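Long-range contact in extracellular ligand-binding receptor (Verminephrobacter eiseniae, PDB 4M88), which probably binds an amino acid outside the cytoplasm as the substrate-binding component of an ABC transporter: residues Q4-Q9 against K45-E50. Sequence-based numbering, arbitrary orientation.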
loop_
_atom_site.group_PDB
_atom_site.type_symbol
_atom_site.label_atom_id
_atom_site.label_comp_id
_atom_site.label_asym_id
_atom_site.label_seq_id
_atom_site.Cartn_x
_atom_site.Cartn_y
_atom_site.Cartn_z
ATOM N N GLN A 4 6.855 -4.121 -28.327
ATOM C CA GLN A 4 7.103 -3.656 -26.969
ATOM C C GLN A 4 6.237 -4.388 -25.953
ATOM O O GLN A 4 5.147 -4.872 -26.273
ATOM C CB GLN A 4 6.812 -2.162 -26.850
ATOM C CG GLN A 4 7.779 -1.260 -27.568
ATOM C CD GLN A 4 7.343 0.188 -27.488
ATOM O OE1 GLN A 4 6.150 0.490 -27.572
ATOM N NE2 GLN A 4 8.302 1.092 -27.302
ATOM N N ILE A 5 6.730 -4.448 -24.723
ATOM C CA ILE A 5 5.972 -4.998 -23.616
ATOM C C ILE A 5 5.166 -3.877 -22.999
ATOM O O ILE A 5 5.721 -2.924 -22.456
ATOM C CB ILE A 5 6.894 -5.633 -22.558
ATOM C CG1 ILE A 5 7.664 -6.808 -23.170
ATOM C CG2 ILE A 5 6.075 -6.097 -21.359
ATOM C CD1 ILE A 5 8.896 -7.215 -22.378
ATOM N N VAL A 6 3.847 -3.987 -23.099
ATOM C CA VAL A 6 2.962 -2.948 -22.593
ATOM C C VAL A 6 2.485 -3.242 -21.174
ATOM O O VAL A 6 2.026 -4.346 -20.883
ATOM C CB VAL A 6 1.728 -2.796 -23.501
ATOM C CG1 VAL A 6 0.803 -1.716 -22.958
ATOM C CG2 VAL A 6 2.162 -2.477 -24.924
ATOM N N LEU A 7 2.618 -2.256 -20.296
ATOM C CA LEU A 7 2.069 -2.358 -18.942
ATOM C C LEU A 7 1.174 -1.159 -18.734
ATOM O O LEU A 7 1.380 -0.110 -19.349
ATOM C CB LEU A 7 3.188 -2.339 -17.907
ATOM C CG LEU A 7 4.279 -3.396 -18.098
ATOM C CD1 LEU A 7 5.477 -3.104 -17.212
ATOM C CD2 LEU A 7 3.730 -4.808 -17.832
ATOM N N GLY A 8 0.174 -1.293 -17.873
ATOM C CA GLY A 8 -0.735 -0.183 -17.658
ATOM C C GLY A 8 -0.810 0.181 -16.196
ATOM O O GLY A 8 -0.684 -0.684 -15.329
ATOM N N GLN A 9 -0.984 1.466 -15.906
ATOM C CA GLN A 9 -1.349 1.852 -14.553
ATOM C C GLN A 9 -2.614 2.682 -14.600
ATOM O O GLN A 9 -2.625 3.794 -15.159
ATOM C CB GLN A 9 -0.242 2.641 -13.846
ATOM C CG GLN A 9 -0.643 3.034 -12.413
ATOM C CD GLN A 9 0.264 4.089 -11.791
ATOM O OE1 GLN A 9 1.213 4.556 -12.416
ATOM N NE2 GLN A 9 -0.051 4.487 -10.554
ATOM N N LYS A 45 11.552 -3.600 -25.344
ATOM C CA LYS A 45 11.454 -2.486 -24.410
ATOM C C LYS A 45 10.132 -2.539 -23.641
ATOM O O LYS A 45 9.118 -3.004 -24.163
ATOM C CB LYS A 45 11.560 -1.159 -25.174
ATOM C CG LYS A 45 11.268 0.083 -24.336
ATOM C CD LYS A 45 11.113 1.341 -25.198
ATOM C CE LYS A 45 10.829 2.577 -24.345
ATOM N NZ LYS A 45 10.941 3.838 -25.140
ATOM N N LEU A 46 10.159 -2.075 -22.399
ATOM C CA LEU A 46 8.957 -1.973 -21.578
ATOM C C LEU A 46 8.357 -0.579 -21.719
ATOM O O LEU A 46 9.076 0.414 -21.690
ATOM C CB LEU A 46 9.295 -2.256 -20.116
ATOM C CG LEU A 46 9.637 -3.716 -19.799
ATOM C CD1 LEU A 46 11.104 -3.897 -19.496
ATOM C CD2 LEU A 46 8.811 -4.202 -18.636
ATOM N N THR A 47 7.040 -0.503 -21.904
ATOM C CA THR A 47 6.378 0.793 -21.980
ATOM C C THR A 47 5.222 0.831 -21.002
ATOM O O THR A 47 4.656 -0.207 -20.660
ATOM C CB THR A 47 5.858 1.083 -23.390
ATOM O OG1 THR A 47 5.088 -0.034 -23.853
ATOM C CG2 THR A 47 7.014 1.290 -24.334
ATOM N N LEU A 48 4.891 2.029 -20.540
ATOM C CA LEU A 48 3.805 2.196 -19.588
ATOM C C LEU A 48 2.794 3.158 -20.165
ATOM O O LEU A 48 3.155 4.217 -20.680
ATOM C CB LEU A 48 4.333 2.762 -18.269
ATOM C CG LEU A 48 3.273 2.944 -17.183
ATOM C CD1 LEU A 48 2.792 1.597 -16.627
ATOM C CD2 LEU A 48 3.788 3.848 -16.061
ATOM N N PHE A 49 1.522 2.799 -20.108
ATOM C CA PHE A 49 0.513 3.815 -20.351
ATOM C C PHE A 49 -0.226 4.035 -19.053
ATOM O O PHE A 49 -0.202 3.179 -18.162
ATOM C CB PHE A 49 -0.436 3.419 -21.465
ATOM C CG PHE A 49 -1.359 2.313 -21.097
ATOM C CD1 PHE A 49 -2.607 2.589 -20.556
ATOM C CD2 PHE A 49 -0.983 0.996 -21.288
ATOM C CE1 PHE A 49 -3.461 1.562 -20.196
ATOM C CE2 PHE A 49 -1.835 -0.040 -20.947
ATOM C CZ PHE A 49 -3.071 0.241 -20.397
ATOM N N GLU A 50 -0.866 5.190 -18.942
ATOM C CA GLU A 50 -1.528 5.581 -17.711
ATOM C C GLU A 50 -2.943 5.992 -18.015
ATOM O O GLU A 50 -3.253 6.443 -19.124
ATOM C CB GLU A 50 -0.787 6.751 -17.058
ATOM C CG GLU A 50 0.621 6.406 -16.607
ATOM C CD GLU A 50 1.671 7.337 -17.179
ATOM O OE1 GLU A 50 1.388 8.029 -18.180
ATOM O OE2 GLU A 50 2.786 7.370 -16.625
#
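F49 lies flat over G8, whose CA sits 3.7 Å from the ring centroid. Glycine suits this tightly packed place because a CB would clash with CZ of F49. The ring reaches across because its CG stands between the backbone N and carbonyl carbon (chi1 71°), and V6 CG1 meets its edge, 3.7 Å from CD2. Between the backbones, strands 4-9 and 45-50 run parallel, their amides alternating along the ladder: I5 N binds K45 O, T47 N returns to I5 O, and L7, F49 and Q9 carry the pattern on.

The face carrying I5, L7 and L46 is the more buried. L48 packs on N25 and L32 of helix 18-37, I5 and L46 on I41 of a loop, and L7 CD1 lies 3.8 Å from L46 CD2; branched aliphatic chains suit I5, L7 and L46 to this buried layer of the beta-alpha-beta unit. At its end, Q9 and E50 each bond N25 of that helix.

The looser side is the Q4, K45 end, where two long polar chains run side by side in exposed positions and Q4 NE2 rests 3.2 Å from T47 CG2. T47 OG1 adds a second donor to I5 O at 3.3 Å, coming from above the carbonyl plane. A valine in place of T47 would probably leave I5 O with only the backbone amide at that position as donor within this strand pair. Backbone bonds thus fix the register, while one face is mostly aliphatic and ends in polar Q9 and E50, and the other mixes V6, G8 and F49 with Q4, T47 and K45.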